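Local coordinates for protein ZmpA Glycopeptidase (Clostridium perfringens, PDB 6XSX) that probably cleaves the peptide backbone of glycoproteins as a metalloprotease, this chain being its M60 peptidase catalytic module, at residues A[359-364]-A[427-432]; A[157-162]-A[203-208]; A[444-449]-A[468-473]. All blocks are in the same frame, centred on the assembly; numbering follows the deposited sequence.

From the N terminus, contact 2 comes first: it closes a loop of 40 residues and ties the start of helix 155-171 to the start of helix 206-224 in the M60 peptidase region. Contact 1 then closes a largely helical loop of 62 residues, joining the end of helix 347-361 to the segment between helices 415-421 and 437-440. Contact 3 closes last, around the hairpin of strands 452-459 and 463-470, tying the loop before it to its far end. The three follow in series, with no nesting or crossing. Contacts 1 and 2 lie on opposite sides of the chain's centre, about 45 Å apart; contact 3 lies about 21 Å from contact 1, centre to centre.

Contact 1 of 3, residues A[359-364]-A[427-432]; sequences QLYDKT and PSNKLW. With EDO (1,2-ethanediol), chain G.
Leu431 sets one methyl squarely over the ring of Tyr361, and that is the tight part of this contact. Leu431 CD2 stands 3.6 Å from the centroid of the Tyr361 ring and only 8° off the ring normal, a CH-pi contact made over the face; its closest ring atom is Tyr361 CD1, at 3.7 Å. In Tyr361, CG lies anti to the backbone N (chi1 172°), which carries the ring away from the helix end toward the 427-432 loop.

Toward the phenol end the packing gives way to water. Tyr361 OH and Asn429 OD1 are 4.0 Å apart, too far for a direct bond, and one water bridges them. It lies in the ring plane at the edge of Tyr361, 2.6 Å from OH, and donates to Asn429 OD1. The amide is held from its other end by Ile520, whose carbonyl accepts from ND2.

Past the helix end, Asp362 OD1 takes two bonds from Thr364 on the same face of its carboxylate: OG1 at 2.7 Å and the backbone N, the latter capping the start of helix 365-375. A 1,2-ethanediol, probably from the crystallisation liquor, bonds to both side chains.

Around this, Leu431 rests on His405 of helix 403-408, and Gln359 touches helix 301-309. The contact joins the C-terminal end of helix 347-361 to the loop between helices 415-421 and 437-440.

Contact 2 of 3, residues A[157-162]-A[203-208]; sequences EVMNDL and NKLPSE
Met159 and Pro206 carry the first shell of an apolar patch in the M60 peptidase region, where helix 155-171, the crossover helix of a beta-alpha-beta unit between strands 143-149 and 179-182, meets the start of helix 206-224. The methionine chain slides past the proline ring in the opposite direction, and its methyl, CE, reaches Pro206 CD at 3.8 Å while SD lies 4.0 Å from Pro206 CD. A fold in the chain makes this possible: with chi2 at -62° and chi3 at 80°, the thioether doubles back and brings its end against the CG-CD side of the ring. Val158, one residue earlier on the helix, meets the same proline more loosely, CG1 to Pro206 CG at 4.2 Å. Leu205 adds another loose contact, its CD2 coming to Met159 CG although the residue as a whole is exposed. No hydrogen bond crosses between the segments, so the join rests on apolar packing.

A second shell backs these groups. Tyr199 of helix 192-202 touches both Met159 and Pro206, while Tyr148 of strand 143-149 and Phe179 of strand 179-182 each lie against both Val158 and Pro206. The contact therefore sits where two helices come down on two parallel neighbours of the mixed sheet.

Further out, the chain reaches helix 206-224 through a short extended link. Helix 192-202 ends in a Schellman motif, with Asn203 at positive phi, and Lys204 and Leu205 then run extended. Ser207 OG is hydrogen-bonded to Asp155 OD2, a polar tie between the starts of the two helices. On the flank, Lys204 NZ forms a salt bridge with Glu208 OE1, 3.5 Å away.

Contact 3 of 3, residues A[444-449]-A[468-473]; sequences GVFTEN and FDIDNE
Phe446 and Ile470 supply the apolar side of this surface contact. The ring atom CE1 of Phe446 comes within 4.4 Å of Ile470 CD1, a loose and oblique approach. Ile470 extends its chain toward the ring, CG1 roughly opposite the backbone N (chi1 -159°).

The polar side is made of an ST turn and the carboxylate of Asp471, with no hydrogen bond passing directly between the two segments. Asn449 O and Asp471 OD1 lie 4.2 Å apart, two acceptors that do not bond; Lys451 N, two residues beyond Asn449, donates to Asp471 OD1, which is consistent with their closeness. The other carboxylate oxygen, OD2, accepts from Asn474 ND2. In the ST turn Asn449 N donates to Thr447 OG1 at 3.1 Å, and Thr447 N is in turn bonded to Asn474 OD1. Asn474 thus bridges the two segments.

The contact lies where the loop after helix 437-440 enters strand 452-459, beside the end of strand 463-470, its antiparallel neighbour. Val478 touches both Phe446 and Ile470, and Ala515 also meets the phenylalanine, so the pair sits at one end of the interface between the sheet of strands 452-459, 463-470 and 497-500 and the sheet holding 478-485 and 511-517.

Contact 1 of 3, residues A[359-364]-A[427-432]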
# COMPACT_ATOMS: atom_id res chain seq x y z
N GLN A 359 13.25 3.41 -8.79
CA GLN A 359 11.90 3.88 -9.05
C GLN A 359 11.87 5.41 -9.11
O GLN A 359 11.10 5.99 -9.87
CB GLN A 359 10.92 3.35 -8.00
CG GLN A 359 9.49 3.85 -8.17
CD GLN A 359 8.80 3.34 -9.41
OE1 GLN A 359 9.22 2.37 -10.04
NE2 GLN A 359 7.73 4.00 -9.80
N LEU A 360 12.70 6.06 -8.30
CA LEU A 360 12.85 7.51 -8.38
C LEU A 360 13.42 7.87 -9.76
O LEU A 360 12.99 8.84 -10.38
CB LEU A 360 13.76 8.00 -7.25
CG LEU A 360 13.17 8.01 -5.84
CD1 LEU A 360 14.27 8.19 -4.80
CD2 LEU A 360 12.15 9.13 -5.69
N TYR A 361 14.38 7.06 -10.23
CA TYR A 361 15.08 7.32 -11.48
C TYR A 361 14.13 7.14 -12.67
O TYR A 361 14.16 7.94 -13.60
CB TYR A 361 16.32 6.43 -11.62
CG TYR A 361 16.99 6.49 -12.97
CD1 TYR A 361 17.64 7.65 -13.39
CD2 TYR A 361 16.96 5.41 -13.83
CE1 TYR A 361 18.25 7.72 -14.63
CE2 TYR A 361 17.56 5.46 -15.08
CZ TYR A 361 18.22 6.62 -15.48
OH TYR A 361 18.81 6.69 -16.71
N ASP A 362 13.30 6.10 -12.61
CA ASP A 362 12.38 5.77 -13.70
C ASP A 362 11.13 5.11 -13.12
O ASP A 362 11.14 3.94 -12.72
CB ASP A 362 13.07 4.87 -14.73
CG ASP A 362 12.27 4.59 -15.99
OD1 ASP A 362 11.02 4.65 -15.94
OD2 ASP A 362 12.90 4.29 -17.01
N LYS A 363 10.04 5.89 -13.13
CA LYS A 363 8.77 5.54 -12.53
C LYS A 363 8.13 4.30 -13.18
O LYS A 363 7.19 3.76 -12.62
CB LYS A 363 7.83 6.74 -12.60
CG LYS A 363 7.38 7.11 -14.01
CD LYS A 363 6.60 8.41 -14.01
CE LYS A 363 5.68 8.51 -15.21
NZ LYS A 363 4.76 9.66 -15.08
N THR A 364 8.65 3.85 -14.33
CA THR A 364 8.15 2.64 -14.97
C THR A 364 8.78 1.38 -14.37
O THR A 364 8.43 0.27 -14.77
CB THR A 364 8.33 2.62 -16.49
OG1 THR A 364 9.72 2.50 -16.82
CG2 THR A 364 7.70 3.80 -17.21
N PRO A 427 25.26 1.36 -16.03
CA PRO A 427 24.65 2.69 -16.12
C PRO A 427 25.77 3.71 -16.26
O PRO A 427 26.88 3.48 -15.79
CB PRO A 427 23.97 2.95 -14.76
CG PRO A 427 24.11 1.65 -13.97
CD PRO A 427 25.00 0.70 -14.74
N SER A 428 25.49 4.83 -16.92
CA SER A 428 26.48 5.88 -17.00
C SER A 428 26.19 6.95 -15.95
O SER A 428 26.86 7.97 -15.92
CB SER A 428 26.55 6.47 -18.39
OG SER A 428 25.28 6.95 -18.79
N ASN A 429 25.15 6.72 -15.14
CA ASN A 429 24.80 7.59 -14.03
C ASN A 429 25.03 6.83 -12.73
O ASN A 429 24.79 5.62 -12.66
CB ASN A 429 23.32 7.98 -14.03
CG ASN A 429 22.84 8.64 -15.31
OD1 ASN A 429 22.53 7.96 -16.29
ND2 ASN A 429 22.77 9.96 -15.30
N LYS A 430 25.46 7.55 -11.69
CA LYS A 430 25.60 6.97 -10.37
C LYS A 430 24.22 6.90 -9.71
O LYS A 430 23.87 7.73 -8.87
CB LYS A 430 26.66 7.75 -9.56
CG LYS A 430 28.02 7.82 -10.23
CD LYS A 430 29.13 8.30 -9.30
CE LYS A 430 30.50 8.32 -9.95
NZ LYS A 430 31.49 8.99 -9.08
N LEU A 431 23.45 5.89 -10.10
CA LEU A 431 22.05 5.78 -9.74
C LEU A 431 21.90 5.69 -8.22
O LEU A 431 20.85 6.04 -7.69
CB LEU A 431 21.43 4.56 -10.43
CG LEU A 431 21.45 4.57 -11.97
CD1 LEU A 431 20.88 3.26 -12.49
CD2 LEU A 431 20.68 5.75 -12.54
N TRP A 432 22.97 5.26 -7.53
CA TRP A 432 22.91 5.10 -6.08
C TRP A 432 22.91 6.45 -5.35
O TRP A 432 22.82 6.48 -4.13
CB TRP A 432 24.03 4.20 -5.55
CG TRP A 432 25.37 4.51 -6.16
CD1 TRP A 432 26.32 5.34 -5.66
CD2 TRP A 432 25.88 4.01 -7.41
NE1 TRP A 432 27.40 5.39 -6.51
CE2 TRP A 432 27.16 4.58 -7.59
CE3 TRP A 432 25.38 3.14 -8.40
CZ2 TRP A 432 27.95 4.31 -8.71
CZ3 TRP A 432 26.16 2.88 -9.51
CH2 TRP A 432 27.43 3.46 -9.66
C1 EDO G . 12.52 0.77 -16.20
O1 EDO G . 11.33 0.29 -16.80
C2 EDO G . 13.62 0.95 -17.19
O2 EDO G . 13.15 1.46 -18.42
O HOH W 1 20.19 8.69 -17.50

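Contact 2 of 3, residues A[157-162]-A[203-208]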
# COMPACT_ATOMS: atom_id res chain seq x y z
N GLU A 157 -29.87 11.02 1.31
CA GLU A 157 -30.61 9.92 1.92
C GLU A 157 -29.75 9.20 2.97
O GLU A 157 -30.25 8.85 4.04
CB GLU A 157 -31.01 8.90 0.87
CG GLU A 157 -32.38 9.15 0.27
CD GLU A 157 -32.81 8.02 -0.64
OE1 GLU A 157 -32.62 6.83 -0.25
OE2 GLU A 157 -33.32 8.32 -1.74
N VAL A 158 -28.49 8.93 2.63
CA VAL A 158 -27.71 8.03 3.47
C VAL A 158 -27.39 8.76 4.78
O VAL A 158 -27.40 8.15 5.85
CB VAL A 158 -26.47 7.48 2.75
CG1 VAL A 158 -25.51 6.79 3.71
CG2 VAL A 158 -26.85 6.53 1.63
N MET A 159 -27.15 10.07 4.68
CA MET A 159 -26.96 10.91 5.85
C MET A 159 -28.21 10.90 6.74
O MET A 159 -28.09 10.87 7.96
CB MET A 159 -26.54 12.34 5.48
CG MET A 159 -25.15 12.40 4.85
SD MET A 159 -23.80 11.84 5.94
CE MET A 159 -23.93 10.06 5.77
N ASN A 160 -29.39 10.88 6.11
CA ASN A 160 -30.65 10.75 6.83
C ASN A 160 -30.72 9.38 7.50
O ASN A 160 -31.11 9.29 8.66
CB ASN A 160 -31.86 10.93 5.92
CG ASN A 160 -32.15 12.39 5.60
OD1 ASN A 160 -31.69 13.29 6.30
ND2 ASN A 160 -32.91 12.62 4.55
N ASP A 161 -30.34 8.32 6.76
CA ASP A 161 -30.26 6.97 7.30
C ASP A 161 -29.37 6.95 8.54
O ASP A 161 -29.70 6.29 9.53
CB ASP A 161 -29.75 5.96 6.26
CG ASP A 161 -30.67 5.80 5.06
OD1 ASP A 161 -31.87 6.04 5.22
OD2 ASP A 161 -30.17 5.44 3.97
N LEU A 162 -28.23 7.65 8.48
CA LEU A 162 -27.28 7.66 9.58
C LEU A 162 -27.89 8.34 10.81
O LEU A 162 -27.75 7.84 11.92
CB LEU A 162 -25.99 8.37 9.14
CG LEU A 162 -24.79 7.47 8.86
CD1 LEU A 162 -23.57 8.31 8.58
CD2 LEU A 162 -24.50 6.54 10.02
N ASN A 203 -17.73 18.45 6.86
CA ASN A 203 -18.48 18.84 5.68
C ASN A 203 -18.13 17.93 4.51
O ASN A 203 -17.77 18.40 3.43
CB ASN A 203 -18.27 20.31 5.33
CG ASN A 203 -19.33 21.19 5.94
OD1 ASN A 203 -19.12 21.78 7.00
ND2 ASN A 203 -20.50 21.24 5.31
N LYS A 204 -18.22 16.62 4.74
CA LYS A 204 -17.90 15.65 3.71
C LYS A 204 -19.04 14.64 3.61
O LYS A 204 -19.86 14.56 4.51
CB LYS A 204 -16.58 14.95 4.03
CG LYS A 204 -15.34 15.80 3.75
CD LYS A 204 -14.06 15.11 4.13
CE LYS A 204 -12.84 15.97 3.85
NZ LYS A 204 -12.86 16.48 2.46
N LEU A 205 -19.07 13.90 2.50
CA LEU A 205 -20.16 12.98 2.22
C LEU A 205 -19.59 11.60 1.86
O LEU A 205 -18.47 11.49 1.36
CB LEU A 205 -21.04 13.56 1.10
CG LEU A 205 -21.71 14.90 1.41
CD1 LEU A 205 -22.08 15.65 0.14
CD2 LEU A 205 -22.94 14.74 2.30
N PRO A 206 -20.34 10.51 2.13
CA PRO A 206 -19.86 9.16 1.84
C PRO A 206 -19.53 8.90 0.37
O PRO A 206 -18.68 8.06 0.07
CB PRO A 206 -21.00 8.22 2.28
CG PRO A 206 -22.20 9.11 2.53
CD PRO A 206 -21.66 10.51 2.78
N SER A 207 -20.20 9.60 -0.55
CA SER A 207 -19.92 9.40 -1.97
C SER A 207 -18.44 9.64 -2.26
O SER A 207 -17.87 8.99 -3.14
CB SER A 207 -20.79 10.27 -2.84
OG SER A 207 -20.53 11.64 -2.57
N GLU A 208 -17.83 10.55 -1.49
CA GLU A 208 -16.42 10.89 -1.65
C GLU A 208 -15.52 9.80 -1.05
O GLU A 208 -14.44 9.52 -1.58
CB GLU A 208 -16.14 12.24 -0.99
CG GLU A 208 -14.69 12.66 -1.10
CD GLU A 208 -14.38 14.01 -0.48
OE1 GLU A 208 -14.91 14.30 0.62
OE2 GLU A 208 -13.61 14.78 -1.10

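Contact 3 of 3, residues A[444-449]-A[468-473]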
# COMPACT_ATOMS: atom_id res chain seq x y z
N GLY A 444 14.22 20.82 -12.45
CA GLY A 444 14.65 20.14 -13.66
C GLY A 444 16.13 19.78 -13.59
O GLY A 444 16.68 19.53 -12.51
N VAL A 445 16.77 19.80 -14.76
CA VAL A 445 18.17 19.42 -14.87
C VAL A 445 19.00 20.70 -14.74
O VAL A 445 18.45 21.80 -14.80
CB VAL A 445 18.41 18.69 -16.20
CG1 VAL A 445 17.69 17.35 -16.24
CG2 VAL A 445 18.01 19.55 -17.40
N PHE A 446 20.32 20.55 -14.57
CA PHE A 446 21.17 21.73 -14.45
C PHE A 446 21.05 22.59 -15.71
O PHE A 446 21.05 22.07 -16.83
CB PHE A 446 22.63 21.33 -14.25
CG PHE A 446 22.98 20.78 -12.88
CD1 PHE A 446 22.44 21.34 -11.73
CD2 PHE A 446 23.89 19.74 -12.75
CE1 PHE A 446 22.78 20.85 -10.48
CE2 PHE A 446 24.22 19.24 -11.50
CZ PHE A 446 23.66 19.80 -10.36
N THR A 447 20.97 23.91 -15.53
CA THR A 447 21.12 24.83 -16.65
C THR A 447 22.59 24.93 -17.03
O THR A 447 23.48 24.54 -16.27
CB THR A 447 20.53 26.22 -16.36
OG1 THR A 447 21.51 26.98 -15.65
CG2 THR A 447 19.21 26.17 -15.62
N GLU A 448 22.82 25.51 -18.22
CA GLU A 448 24.14 25.76 -18.78
C GLU A 448 24.90 26.82 -17.98
O GLU A 448 26.09 27.03 -18.21
CB GLU A 448 24.00 26.24 -20.23
CG GLU A 448 23.41 25.21 -21.18
CD GLU A 448 24.36 24.08 -21.57
OE1 GLU A 448 25.41 23.93 -20.91
OE2 GLU A 448 24.04 23.34 -22.53
N ASN A 449 24.21 27.48 -17.03
CA ASN A 449 24.80 28.60 -16.31
C ASN A 449 25.17 28.19 -14.89
O ASN A 449 25.55 29.04 -14.09
CB ASN A 449 23.86 29.80 -16.28
CG ASN A 449 23.43 30.19 -17.68
OD1 ASN A 449 24.26 30.55 -18.50
ND2 ASN A 449 22.14 30.06 -17.96
N PHE A 468 28.26 24.21 0.93
CA PHE A 468 28.01 24.30 -0.50
C PHE A 468 27.01 25.41 -0.79
O PHE A 468 25.99 25.52 -0.11
CB PHE A 468 27.43 22.98 -1.01
CG PHE A 468 28.29 21.79 -0.69
CD1 PHE A 468 29.60 21.71 -1.16
CD2 PHE A 468 27.82 20.76 0.12
CE1 PHE A 468 30.40 20.62 -0.86
CE2 PHE A 468 28.63 19.67 0.41
CZ PHE A 468 29.91 19.60 -0.08
N ASP A 469 27.32 26.22 -1.80
CA ASP A 469 26.42 27.26 -2.27
C ASP A 469 26.23 27.05 -3.78
O ASP A 469 27.16 26.60 -4.45
CB ASP A 469 26.95 28.64 -1.89
CG ASP A 469 27.37 28.75 -0.44
OD1 ASP A 469 26.51 29.08 0.41
OD2 ASP A 469 28.57 28.50 -0.15
N ILE A 470 25.03 27.35 -4.28
CA ILE A 470 24.66 27.16 -5.67
C ILE A 470 23.85 28.36 -6.15
O ILE A 470 23.16 29.00 -5.36
CB ILE A 470 23.88 25.84 -5.86
CG1 ILE A 470 23.94 25.33 -7.31
CG2 ILE A 470 22.45 25.99 -5.37
CD1 ILE A 470 23.11 24.08 -7.57
N ASP A 471 23.92 28.65 -7.46
CA ASP A 471 23.21 29.76 -8.07
C ASP A 471 21.71 29.59 -7.92
O ASP A 471 21.19 28.47 -7.89
CB ASP A 471 23.58 29.96 -9.55
CG ASP A 471 23.12 28.85 -10.47
OD1 ASP A 471 23.81 27.81 -10.52
OD2 ASP A 471 22.07 29.02 -11.13
N ASN A 472 21.03 30.74 -7.87
CA ASN A 472 19.60 30.83 -7.64
C ASN A 472 18.82 30.03 -8.69
O ASN A 472 17.80 29.42 -8.37
CB ASN A 472 19.10 32.28 -7.62
CG ASN A 472 17.62 32.36 -7.34
OD1 ASN A 472 17.20 32.20 -6.19
ND2 ASN A 472 16.81 32.56 -8.37
N GLU A 473 19.27 30.06 -9.95
CA GLU A 473 18.50 29.45 -11.02
C GLU A 473 18.53 27.93 -10.90
O GLU A 473 17.64 27.26 -11.40
CB GLU A 473 19.00 29.88 -12.41
CG GLU A 473 18.89 31.38 -12.63
CD GLU A 473 17.54 32.02 -12.35
OE1 GLU A 473 16.54 31.55 -12.95
OE2 GLU A 473 17.47 32.96 -11.51